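Local coordinates for gala protein type 1, 3 or 4 (Legionella pneumophila subsp. pneumophila, PDB 4XA9) that may bind small GTPases and activate their GTP hydrolysis, and folds as a solenoid of leucine-rich repeats, at residues Ile32-Leu35 with Cys36-Leu39; Gly80-Gly83 with Ala84-Leu87; Ala159-Ile162 with Asn163-Glu166; Gly178-Glu181 with Leu182-Asn186; Leu191-Gly194 with Lys195-Ile198. All coordinates share one frame; numbering follows the deposited sequence.

Interaction 1 (Ile32-Leu35 with Cys36-Leu39); sequences IPLL and CEFL
Leu35 and Leu39, one helical turn apart, cross obliquely on the buried side of helix 32-41: Leu35 CG lies 4.0 Å from Leu39 CD1, and Leu35 CD1 is equally near that same methyl. Different first torsions bring them together. Leu35 holds CG anti to its backbone nitrogen (chi1 170°), while Leu39 holds CG anti to its carbonyl carbon (chi1 -68°), leaning back over the preceding turn until Leu39 CG stands 3.4 Å from Leu35 O. Ile32 and Cys36 make the same i to i+4 pairing three residues earlier, with Ile32 CG2 at 3.9 Å from Cys36 SG. Both pairs rest on neighbouring parts of the repeat fold: Leu35 and Leu39 on Leu20 of strand 19-21, Ile32 and Cys36 on Phe63 of helix 57-63. This helix is the crossover of the beta-alpha-beta unit that runs from strand 19-21 to strand 47-49. Under the side chains the backbone bonds are regular, as in Cys36 N to Ile32 O at 2.9 Å and Leu39 N to Leu35 O at 3.0 Å. Glu37, exposed to solvent, runs extended beyond CG; its OE1 comes no closer to Leu34 CD1 than 4.2 Å. The chemistry is thus divided by face: the leucine, isoleucine and cysteine groups join the helix to its neighbours by dispersion and burial, while the carboxylate is left on the exposed surface.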
loop_
_atom_site.group_PDB
_atom_site.type_symbol
_atom_site.label_atom_id
_atom_site.label_comp_id
_atom_site.label_asym_id
_atom_site.label_seq_id
_atom_site.Cartn_x
_atom_site.Cartn_y
_atom_site.Cartn_z
ATOM N N ILE A 32 6.214 11.591 -23.600
ATOM C CA ILE A 32 7.517 10.982 -23.342
ATOM C C ILE A 32 8.650 11.608 -24.176
ATOM O O ILE A 32 9.728 11.848 -23.633
ATOM C CB ILE A 32 7.467 9.449 -23.561
ATOM C CG1 ILE A 32 6.420 8.816 -22.635
ATOM C CG2 ILE A 32 8.833 8.821 -23.303
ATOM C CD1 ILE A 32 6.698 9.017 -21.148
ATOM N N PRO A 33 8.419 11.899 -25.481
ATOM C CA PRO A 33 9.498 12.571 -26.225
ATOM C C PRO A 33 10.003 13.870 -25.595
ATOM O O PRO A 33 11.215 14.057 -25.525
ATOM C CB PRO A 33 8.857 12.851 -27.591
ATOM C CG PRO A 33 7.889 11.737 -27.764
ATOM C CD PRO A 33 7.309 11.520 -26.381
ATOM N N LEU A 34 9.108 14.746 -25.144
ATOM C CA LEU A 34 9.538 15.982 -24.486
ATOM C C LEU A 34 10.336 15.669 -23.227
ATOM O O LEU A 34 11.387 16.262 -22.983
ATOM C CB LEU A 34 8.340 16.869 -24.142
ATOM C CG LEU A 34 8.658 18.148 -23.360
ATOM C CD1 LEU A 34 9.622 19.034 -24.139
ATOM C CD2 LEU A 34 7.379 18.905 -23.055
ATOM N N LEU A 35 9.824 14.741 -22.427
ATOM C CA LEU A 35 10.534 14.271 -21.241
ATOM C C LEU A 35 11.982 13.862 -21.551
ATOM O O LEU A 35 12.921 14.325 -20.896
ATOM C CB LEU A 35 9.787 13.089 -20.624
ATOM C CG LEU A 35 10.542 12.348 -19.525
ATOM C CD1 LEU A 35 10.710 13.259 -18.313
ATOM C CD2 LEU A 35 9.823 11.058 -19.157
ATOM N N CYS A 36 12.157 12.999 -22.551
ATOM C CA CYS A 36 13.488 12.501 -22.894
ATOM C C CYS A 36 14.396 13.608 -23.403
ATOM O O CYS A 36 15.604 13.589 -23.168
ATOM C CB CYS A 36 13.394 11.385 -23.934
ATOM S SG CYS A 36 12.604 9.888 -23.300
ATOM N N GLU A 37 13.811 14.573 -24.105
ATOM C CA GLU A 37 14.568 15.718 -24.578
ATOM C C GLU A 37 15.139 16.493 -23.404
ATOM O O GLU A 37 16.312 16.866 -23.397
ATOM C CB GLU A 37 13.689 16.630 -25.430
ATOM C CG GLU A 37 14.194 16.788 -26.829
ATOM C CD GLU A 37 13.533 17.933 -27.562
ATOM O OE1 GLU A 37 12.376 18.279 -27.227
ATOM O OE2 GLU A 37 14.191 18.487 -28.467
ATOM N N PHE A 38 14.300 16.730 -22.402
ATOM C CA PHE A 38 14.730 17.440 -21.209
ATOM C C PHE A 38 15.821 16.664 -20.469
ATOM O O PHE A 38 16.793 17.254 -19.993
ATOM C CB PHE A 38 13.535 17.699 -20.288
ATOM C CG PHE A 38 13.867 18.516 -19.072
ATOM C CD1 PHE A 38 13.875 19.905 -19.133
ATOM C CD2 PHE A 38 14.149 17.900 -17.864
ATOM C CE1 PHE A 38 14.172 20.661 -18.019
ATOM C CE2 PHE A 38 14.450 18.648 -16.746
ATOM C CZ PHE A 38 14.460 20.035 -16.824
ATOM N N LEU A 39 15.661 15.346 -20.378
ATOM C CA LEU A 39 16.646 14.504 -19.692
ATOM C C LEU A 39 17.973 14.480 -20.446
ATOM O O LEU A 39 19.034 14.469 -19.832
ATOM C CB LEU A 39 16.114 13.083 -19.515
ATOM C CG LEU A 39 14.943 12.938 -18.534
ATOM C CD1 LEU A 39 14.326 11.554 -18.648
ATOM C CD2 LEU A 39 15.391 13.203 -17.100
#

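Interaction 2 (Gly80-Gly83 with Ala84-Leu87); sequences GPEG and AQWL
Gly80 and Ala84 meet through the backbone, Ala84 N donating to Gly80 O over 3.1 Å with an N-H...O angle of 167°. Gly80 itself has a positive phi, a conformation that glycine takes easily, and it is followed directly by a proline. Pro81 gives its carbonyl oxygen to Gln85 N, and the same oxygen lies beneath the Gln85 side chain, 3.2 Å from Gln85 CG. That chain folds back along the helix because CG sits anti to its own carbonyl carbon (chi1 -73°), and from there it runs extended, carrying the amide over Pro81 and Glu82.

Helix 80-87 is the crossover between parallel strands 71-73 and 95-97, within a stretch recognised as a leucine-rich repeat. Glu82, Trp86 and Leu87 all touch the preceding helix 57-63.

Glu82 has its carbonyl bonded to Trp86 N. The oxygen also lies in the plane of the indole at its edge, 3.5 Å from Trp86 CD1, while the ring reaches out to Val60 and Lys61 of helix 57-63. Between the side chains, Glu82 CG comes within 4.2 Å of Gln85 OE1, the two chains crossing with carboxylate and amide planes 34° apart, a loose meeting on the surface. Gly83, buried and without a side chain, accepts from Leu87 N at 3.0 Å. Leu87 CG lies 3.5 Å from Gly83 O, and the leucine packs on Val60, Val64, Ile79 and Val98.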
loop_
_atom_site.group_PDB
_atom_site.type_symbol
_atom_site.label_atom_id
_atom_site.label_comp_id
_atom_site.label_asym_id
_atom_site.label_seq_id
_atom_site.Cartn_x
_atom_site.Cartn_y
_atom_site.Cartn_z
ATOM N N GLY A 80 1.695 -2.582 -18.586
ATOM C CA GLY A 80 1.349 -3.958 -18.901
ATOM C C GLY A 80 2.531 -4.871 -19.158
ATOM O O GLY A 80 3.685 -4.495 -18.928
ATOM N N PRO A 81 2.248 -6.090 -19.628
ATOM C CA PRO A 81 3.291 -7.080 -19.914
ATOM C C PRO A 81 4.295 -6.583 -20.951
ATOM O O PRO A 81 5.493 -6.763 -20.771
ATOM C CB PRO A 81 2.498 -8.277 -20.443
ATOM C CG PRO A 81 1.127 -8.103 -19.870
ATOM C CD PRO A 81 0.895 -6.630 -19.847
ATOM N N GLU A 82 3.812 -5.955 -22.018
ATOM C CA GLU A 82 4.704 -5.474 -23.070
ATOM C C GLU A 82 5.569 -4.307 -22.601
ATOM O O GLU A 82 6.708 -4.163 -23.036
ATOM C CB GLU A 82 3.905 -5.076 -24.310
ATOM C CG GLU A 82 3.352 -6.260 -25.079
ATOM C CD GLU A 82 2.592 -5.840 -26.317
ATOM O OE1 GLU A 82 3.233 -5.367 -27.283
ATOM O OE2 GLU A 82 1.351 -5.981 -26.321
ATOM N N GLY A 83 5.032 -3.478 -21.714
ATOM C CA GLY A 83 5.802 -2.380 -21.158
ATOM C C GLY A 83 6.979 -2.929 -20.377
ATOM O O GLY A 83 8.112 -2.470 -20.520
ATOM N N ALA A 84 6.704 -3.933 -19.552
ATOM C CA ALA A 84 7.752 -4.604 -18.797
ATOM C C ALA A 84 8.754 -5.290 -19.728
ATOM O O ALA A 84 9.954 -5.281 -19.474
ATOM C CB ALA A 84 7.143 -5.618 -17.830
ATOM N N GLN A 85 8.262 -5.884 -20.808
ATOM C CA GLN A 85 9.145 -6.548 -21.758
ATOM C C GLN A 85 10.158 -5.561 -22.337
ATOM O O GLN A 85 11.342 -5.874 -22.487
ATOM C CB GLN A 85 8.330 -7.203 -22.876
ATOM C CG GLN A 85 7.578 -8.450 -22.430
ATOM C CD GLN A 85 6.651 -8.991 -23.501
ATOM O OE1 GLN A 85 6.772 -8.643 -24.678
ATOM N NE2 GLN A 85 5.710 -9.838 -23.097
ATOM N N TRP A 86 9.677 -4.378 -22.643
ATOM C CA TRP A 86 10.487 -3.337 -23.210
ATOM C C TRP A 86 11.502 -2.753 -22.258
ATOM O O TRP A 86 12.613 -2.559 -22.598
ATOM C CB TRP A 86 9.665 -2.315 -24.014
ATOM C CG TRP A 86 9.656 -2.874 -25.352
ATOM C CD1 TRP A 86 8.808 -3.811 -25.822
ATOM C CD2 TRP A 86 10.683 -2.714 -26.348
ATOM N NE1 TRP A 86 9.202 -4.207 -27.052
ATOM C CE2 TRP A 86 10.335 -3.536 -27.421
ATOM C CE3 TRP A 86 11.829 -1.914 -26.445
ATOM C CZ2 TRP A 86 11.105 -3.610 -28.597
ATOM C CZ3 TRP A 86 12.588 -1.964 -27.617
ATOM C CH2 TRP A 86 12.233 -2.820 -28.671
ATOM N N LEU A 87 11.065 -2.491 -21.055
ATOM C CA LEU A 87 11.964 -2.015 -20.015
ATOM C C LEU A 87 13.127 -2.986 -19.821
ATOM O O LEU A 87 14.230 -2.580 -19.460
ATOM C CB LEU A 87 11.211 -1.826 -18.696
ATOM C CG LEU A 87 10.340 -0.574 -18.592
ATOM C CD1 LEU A 87 9.562 -0.563 -17.274
ATOM C CD2 LEU A 87 11.206 0.664 -18.708
#

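Interaction 3 (Ala159-Ile162 with Asn163-Glu166); sequences ASNI and NIKE
Asn161 and Asn163 are tied by a side-chain-to-backbone hydrogen bond: Asn163 N donates to Asn161 OD1 over 2.9 Å, with an N-H...O angle of 151° and the donor tilted 23° from the carbonyl plane. The Asn161 carboxamide reaches its position because CG is anti to the backbone nitrogen (chi1 -169°), which turns the group over the following residues. Its other end is held too, since ND2 donates to the backbone oxygens of Leu135 and Ser138 in the preceding turn of the solenoid; with OD1 also engaged, the amide is fixed in its rotation. The buried Ile164 crosses this side chain at about a right angle, Ile164 CG1 lying 3.6 Å from Asn161 CG and Ile164 CD1 3.7 Å from Asn161 CB. Ile162 lies on the exposed side of the turn and packs on Gln187. The chain reverses between Asn161 and Ile164, but the bond from Ile164 N to Asn161 O is weak at 3.4 Å. A water bridges the turn, donating to Asn161 O at 2.6 Å and to Ile164 O at 2.9 Å. This is a type I beta turn in the loop that leads from helix 151-159 into strand 166-168, combined with an Asx turn at Asn161, and it belongs to the helix-to-strand return of a leucine-rich repeat, whose buried asparagine links one coil to the one before.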
loop_
_atom_site.group_PDB
_atom_site.type_symbol
_atom_site.label_atom_id
_atom_site.label_comp_id
_atom_site.label_asym_id
_atom_site.label_seq_id
_atom_site.Cartn_x
_atom_site.Cartn_y
_atom_site.Cartn_z
ATOM N N ALA A 159 13.374 -18.856 -2.852
ATOM C CA ALA A 159 14.310 -19.217 -1.793
ATOM C C ALA A 159 15.583 -19.851 -2.353
ATOM O O ALA A 159 16.642 -19.789 -1.726
ATOM C CB ALA A 159 13.646 -20.162 -0.796
ATOM N N SER A 160 15.470 -20.453 -3.535
ATOM C CA SER A 160 16.605 -21.125 -4.165
ATOM C C SER A 160 17.519 -20.143 -4.895
ATOM O O SER A 160 18.642 -20.495 -5.258
ATOM C CB SER A 160 16.126 -22.200 -5.147
ATOM O OG SER A 160 15.404 -21.632 -6.231
ATOM N N ASN A 161 17.038 -18.921 -5.121
ATOM C CA ASN A 161 17.836 -17.904 -5.807
ATOM C C ASN A 161 18.924 -17.358 -4.889
ATOM O O ASN A 161 18.655 -16.570 -3.981
ATOM C CB ASN A 161 16.953 -16.756 -6.321
ATOM C CG ASN A 161 17.699 -15.819 -7.268
ATOM O OD1 ASN A 161 18.920 -15.666 -7.175
ATOM N ND2 ASN A 161 16.961 -15.167 -8.166
ATOM N N ILE A 162 20.158 -17.759 -5.169
ATOM C CA ILE A 162 21.303 -17.453 -4.322
ATOM C C ILE A 162 21.676 -15.965 -4.338
ATOM O O ILE A 162 22.366 -15.467 -3.439
ATOM C CB ILE A 162 22.519 -18.309 -4.757
ATOM C CG1 ILE A 162 23.182 -18.951 -3.542
ATOM C CG2 ILE A 162 23.487 -17.515 -5.628
ATOM C CD1 ILE A 162 22.368 -20.089 -2.963
ATOM N N ASN A 163 21.193 -15.251 -5.351
ATOM C CA ASN A 163 21.534 -13.850 -5.534
ATOM C C ASN A 163 20.737 -12.890 -4.649
ATOM O O ASN A 163 21.220 -11.815 -4.303
ATOM C CB ASN A 163 21.339 -13.463 -7.007
ATOM C CG ASN A 163 22.217 -14.272 -7.944
ATOM O OD1 ASN A 163 21.733 -15.099 -8.718
ATOM N ND2 ASN A 163 23.514 -14.028 -7.881
ATOM N N ILE A 164 19.517 -13.264 -4.287
ATOM C CA ILE A 164 18.649 -12.342 -3.561
ATOM C C ILE A 164 19.107 -12.111 -2.126
ATOM O O ILE A 164 19.229 -13.055 -1.344
ATOM C CB ILE A 164 17.197 -12.838 -3.537
ATOM C CG1 ILE A 164 16.728 -13.181 -4.947
ATOM C CG2 ILE A 164 16.280 -11.780 -2.914
ATOM C CD1 ILE A 164 15.308 -13.713 -4.993
ATOM N N LYS A 165 19.345 -10.847 -1.779
ATOM C CA LYS A 165 19.748 -10.475 -0.424
ATOM C C LYS A 165 18.566 -9.911 0.359
ATOM O O LYS A 165 18.498 -10.028 1.582
ATOM C CB LYS A 165 20.884 -9.451 -0.458
ATOM C CG LYS A 165 22.194 -9.997 -0.995
ATOM C CD LYS A 165 22.788 -11.019 -0.044
ATOM C CE LYS A 165 24.088 -11.590 -0.585
ATOM N NZ LYS A 165 23.880 -12.357 -1.848
ATOM N N GLU A 166 17.638 -9.287 -0.352
ATOM C CA GLU A 166 16.476 -8.704 0.295
ATOM C C GLU A 166 15.196 -9.088 -0.429
ATOM O O GLU A 166 15.054 -8.856 -1.624
ATOM C CB GLU A 166 16.622 -7.184 0.369
ATOM C CG GLU A 166 17.814 -6.751 1.205
ATOM C CD GLU A 166 18.033 -5.259 1.201
ATOM O OE1 GLU A 166 18.096 -4.667 0.103
ATOM O OE2 GLU A 166 18.138 -4.681 2.302
HETATM O O HOH W 1 18.870 -15.966 -1.428
#

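Interaction 4 (Gly178-Glu181 with Leu182-Asn186); sequences GAIE and LAKNN
Leu182 lies over the carbonyl of Gly178 in helix 176-184, the alpha-helical crossover of a beta-alpha-beta unit in this leucine-rich-repeat solenoid, and two faces of the helix behave quite differently. On the packed face the leucine runs on to Val155 and Ala159 of the preceding helix and to Leu193 in the loop beyond strand 190-192. Ala179 and Ala183 present single methyl groups on the next flank: their backbones are joined by a 2.8 Å bond from Ala183 N to Ala179 O, and Ala183 CB fits against His205 and Phe206 of helix 203-207.

Lys184, modelled in two conformers, starts at the border with helix 203-207. In one of them it stretches back fully extended with CG anti to its carbonyl carbon (chi1 -68°), and Lys184 CE lies 3.8 Å from CG2 of the buried Ile180 beneath it. Glu181 and the lysine tip form the open, looser side. A bend at chi2 (-50°) turns the Glu181 carboxylate toward the lysine, and in that conformer a long salt bridge places OE2 of Glu181 3.6 Å from NZ of Lys184. At the end of the helix the bonding frays, Glu181 O receiving only weak bonds from Lys184 N and Asn185 N, while Asn185 OD1 accepts from the nitrogens of Gln187 and Leu188. Back on the packed face, Leu182 CG is 3.6 Å from Gly178 O.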
loop_
_atom_site.group_PDB
_atom_site.type_symbol
_atom_site.label_atom_id
_atom_site.label_comp_id
_atom_site.label_asym_id
_atom_site.label_seq_id
_atom_site.Cartn_x
_atom_site.Cartn_y
_atom_site.Cartn_z
ATOM N N GLY A 178 6.097 -22.322 2.695
ATOM C CA GLY A 178 6.952 -21.389 1.986
ATOM C C GLY A 178 7.912 -20.692 2.924
ATOM O O GLY A 178 9.088 -20.522 2.611
ATOM N N ALA A 179 7.408 -20.293 4.085
ATOM C CA ALA A 179 8.208 -19.537 5.043
ATOM C C ALA A 179 9.382 -20.365 5.555
ATOM O O ALA A 179 10.486 -19.848 5.723
ATOM C CB ALA A 179 7.343 -19.065 6.202
ATOM N N ILE A 180 9.147 -21.651 5.793
ATOM C CA ILE A 180 10.209 -22.530 6.266
ATOM C C ILE A 180 11.340 -22.634 5.238
ATOM O O ILE A 180 12.518 -22.605 5.599
ATOM C CB ILE A 180 9.656 -23.930 6.616
ATOM C CG1 ILE A 180 8.848 -23.849 7.911
ATOM C CG2 ILE A 180 10.792 -24.937 6.790
ATOM C CD1 ILE A 180 8.051 -25.100 8.238
ATOM N N GLU A 181 10.997 -22.717 3.955
ATOM C CA GLU A 181 12.034 -22.798 2.928
ATOM C C GLU A 181 12.813 -21.485 2.831
ATOM O O GLU A 181 14.030 -21.489 2.643
ATOM C CB GLU A 181 11.428 -23.176 1.573
ATOM C CG GLU A 181 10.770 -24.550 1.588
ATOM C CD GLU A 181 11.674 -25.625 2.179
ATOM O OE1 GLU A 181 12.841 -25.741 1.741
ATOM O OE2 GLU A 181 11.219 -26.339 3.100
ATOM N N LEU A 182 12.120 -20.362 2.981
ATOM C CA LEU A 182 12.797 -19.070 3.037
ATOM C C LEU A 182 13.704 -18.980 4.267
ATOM O O LEU A 182 14.785 -18.398 4.210
ATOM C CB LEU A 182 11.777 -17.929 3.045
ATOM C CG LEU A 182 11.116 -17.628 1.698
ATOM C CD1 LEU A 182 9.973 -16.638 1.868
ATOM C CD2 LEU A 182 12.137 -17.093 0.707
ATOM N N ALA A 183 13.262 -19.557 5.378
ATOM C CA ALA A 183 14.061 -19.558 6.598
ATOM C C ALA A 183 15.359 -20.336 6.408
ATOM O O ALA A 183 16.403 -19.951 6.940
ATOM C CB ALA A 183 13.262 -20.140 7.756
ATOM N N LYS A 184 15.286 -21.423 5.645
ATOM C CA LYS A 184 16.448 -22.272 5.397
ATOM C C LYS A 184 17.488 -21.582 4.513
ATOM O O LYS A 184 18.669 -21.942 4.539
ATOM C CB LYS A 184 16.015 -23.598 4.763
ATOM C CG LYS A 184 15.225 -24.502 5.698
ATOM C CD LYS A 184 14.824 -25.808 5.022
ATOM C CE LYS A 184 14.043 -26.697 5.979
ATOM N NZ LYS A 184 13.597 -27.966 5.337
ATOM N N ASN A 185 17.040 -20.597 3.732
ATOM C CA ASN A 185 17.917 -19.799 2.878
ATOM C C ASN A 185 19.048 -19.166 3.683
ATOM O O ASN A 185 18.818 -18.645 4.774
ATOM C CB ASN A 185 17.109 -18.707 2.164
ATOM C CG ASN A 185 17.972 -17.782 1.336
ATOM O OD1 ASN A 185 18.688 -16.942 1.876
ATOM N ND2 ASN A 185 17.872 -17.898 0.016
ATOM N N ASN A 186 20.263 -19.203 3.142
ATOM C CA ASN A 186 21.427 -18.674 3.849
ATOM C C ASN A 186 22.009 -17.397 3.261
ATOM O O ASN A 186 23.112 -17.002 3.626
ATOM C CB ASN A 186 22.532 -19.731 3.908
ATOM C CG ASN A 186 22.137 -20.939 4.727
ATOM O OD1 ASN A 186 22.122 -20.885 5.957
ATOM N ND2 ASN A 186 21.828 -22.042 4.052
#

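Interaction 5 (Leu191-Gly194 with Lys195-Ile198); sequences LILG and KNAI
Asn196 turns back on Leu193 just after strand 190-192, and its side chain can be followed inward atom by atom. CB of Asn196 begins 4.1 Å from Leu193 O. CG, set anti to the residue's own carbonyl carbon (chi1 -79°), stands over the loop at 3.7 Å from Gly194 O. At the tip the two amide atoms part company. ND2 makes a weak bond to Leu193 O at 3.4 Å and has a further acceptor in Ala169 O of the preceding turn, while its hydrocarbon surroundings include Leu193 CB at 3.9 Å. OD1 takes N-H groups from Cys172 and Val174. The carboxamide therefore bridges its own loop and the one before, as in the asparagine ladder of leucine-rich repeats, and Asn220 in the next loop continues the pattern by donating from ND2 to Leu193 O. Beside it Ile198 sends CD1 to Leu193 CB, 3.8 Å away, and to Leu193 CD1 at 3.9 Å, the two side chains crossing at about a right angle and packing on helix 176-184. Lys195, at the outer bend with a positive phi of 62°, lies near another protein chain. Several peptide groups of the loop are met by side chains of neighbouring coils, Asn220 for Leu193 O and Ile198 N and Ser170 OG for Gly194 N, which is consistent with polar bonds linking successive coils while the Leu193-Ile198 packing fills the same loop.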
loop_
_atom_site.group_PDB
_atom_site.type_symbol
_atom_site.label_atom_id
_atom_site.label_comp_id
_atom_site.label_asym_id
_atom_site.label_seq_id
_atom_site.Cartn_x
_atom_site.Cartn_y
_atom_site.Cartn_z
ATOM N N LEU A 191 14.152 -10.046 5.261
ATOM C CA LEU A 191 12.993 -10.775 4.768
ATOM C C LEU A 191 11.729 -10.225 5.412
ATOM O O LEU A 191 11.634 -10.107 6.633
ATOM C CB LEU A 191 13.145 -12.277 5.044
ATOM C CG LEU A 191 12.023 -13.245 4.647
ATOM C CD1 LEU A 191 11.747 -13.203 3.148
ATOM C CD2 LEU A 191 12.390 -14.658 5.090
ATOM N N ILE A 192 10.765 -9.862 4.579
ATOM C CA ILE A 192 9.504 -9.334 5.070
ATOM C C ILE A 192 8.370 -10.189 4.535
ATOM O O ILE A 192 8.202 -10.315 3.318
ATOM C CB ILE A 192 9.313 -7.864 4.659
ATOM C CG1 ILE A 192 10.416 -7.002 5.291
ATOM C CG2 ILE A 192 7.917 -7.370 5.052
ATOM C CD1 ILE A 192 10.293 -5.499 5.006
ATOM N N LEU A 193 7.610 -10.782 5.453
ATOM C CA LEU A 193 6.523 -11.692 5.110
ATOM C C LEU A 193 5.273 -11.391 5.922
ATOM O O LEU A 193 4.681 -12.291 6.525
ATOM C CB LEU A 193 6.939 -13.150 5.337
ATOM C CG LEU A 193 7.995 -13.726 4.386
ATOM C CD1 LEU A 193 8.498 -15.074 4.884
ATOM C CD2 LEU A 193 7.426 -13.856 2.975
ATOM N N GLY A 194 4.864 -10.150 5.941
ATOM C CA GLY A 194 3.693 -9.731 6.636
ATOM C C GLY A 194 2.395 -10.119 5.950
ATOM O O GLY A 194 2.371 -10.358 4.790
ATOM N N LYS A 195 1.377 -10.193 6.781
ATOM C CA LYS A 195 -0.006 -10.384 6.175
ATOM C C LYS A 195 -0.155 -11.707 5.379
ATOM O O LYS A 195 -0.687 -11.721 4.263
ATOM C CB LYS A 195 -0.457 -9.222 5.409
ATOM C CG LYS A 195 -1.922 -8.949 5.320
ATOM C CD LYS A 195 -2.485 -8.410 6.587
ATOM C CE LYS A 195 -3.905 -7.969 6.387
ATOM N NZ LYS A 195 -3.945 -6.491 6.339
ATOM N N ASN A 196 0.445 -12.791 5.813
ATOM C CA ASN A 196 0.392 -14.061 5.146
ATOM C C ASN A 196 -0.319 -15.064 6.092
ATOM O O ASN A 196 -1.079 -14.679 6.872
ATOM C CB ASN A 196 1.771 -14.528 4.734
ATOM C CG ASN A 196 2.270 -13.858 3.463
ATOM O OD1 ASN A 196 1.580 -13.786 2.494
ATOM N ND2 ASN A 196 3.463 -13.349 3.519
ATOM N N ALA A 197 -0.043 -16.345 5.979
ATOM C CA ALA A 197 -0.655 -17.338 6.865
ATOM C C ALA A 197 0.404 -18.104 7.637
ATOM O O ALA A 197 0.320 -19.321 7.776
ATOM C CB ALA A 197 -1.525 -18.304 6.074
ATOM N N ILE A 198 1.404 -17.392 8.132
ATOM C CA ILE A 198 2.530 -18.029 8.800
ATOM C C ILE A 198 2.239 -18.242 10.284
ATOM O O ILE A 198 1.683 -17.365 10.947
ATOM C CB ILE A 198 3.804 -17.192 8.595
ATOM C CG1 ILE A 198 4.088 -17.066 7.093
ATOM C CG2 ILE A 198 4.991 -17.791 9.322
ATOM C CD1 ILE A 198 5.276 -16.221 6.769
#

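The five contacts sample different parts of one leucine-rich-repeat solenoid. Interactions 1, 2 and 4 are turns of crossover helices, each with an apolar flank inward and a mixed outer side; interaction 4 is the most buried of the three, and it alone among them has a salt bridge, a long one. Interaction 3 lies in the loop before strand 166-168 and interaction 5 runs from strand 190-192 into the loop after it; in both, asparagine amides bond to backbone groups. Interaction 3 meets interaction 4 by a hydrogen bond from Asn185 ND2 to Ala159 O (2.8 Å) as well as packing, whereas interaction 5 meets it by packing alone, with Ala179 CB 3.6 Å from Ile198 CD1.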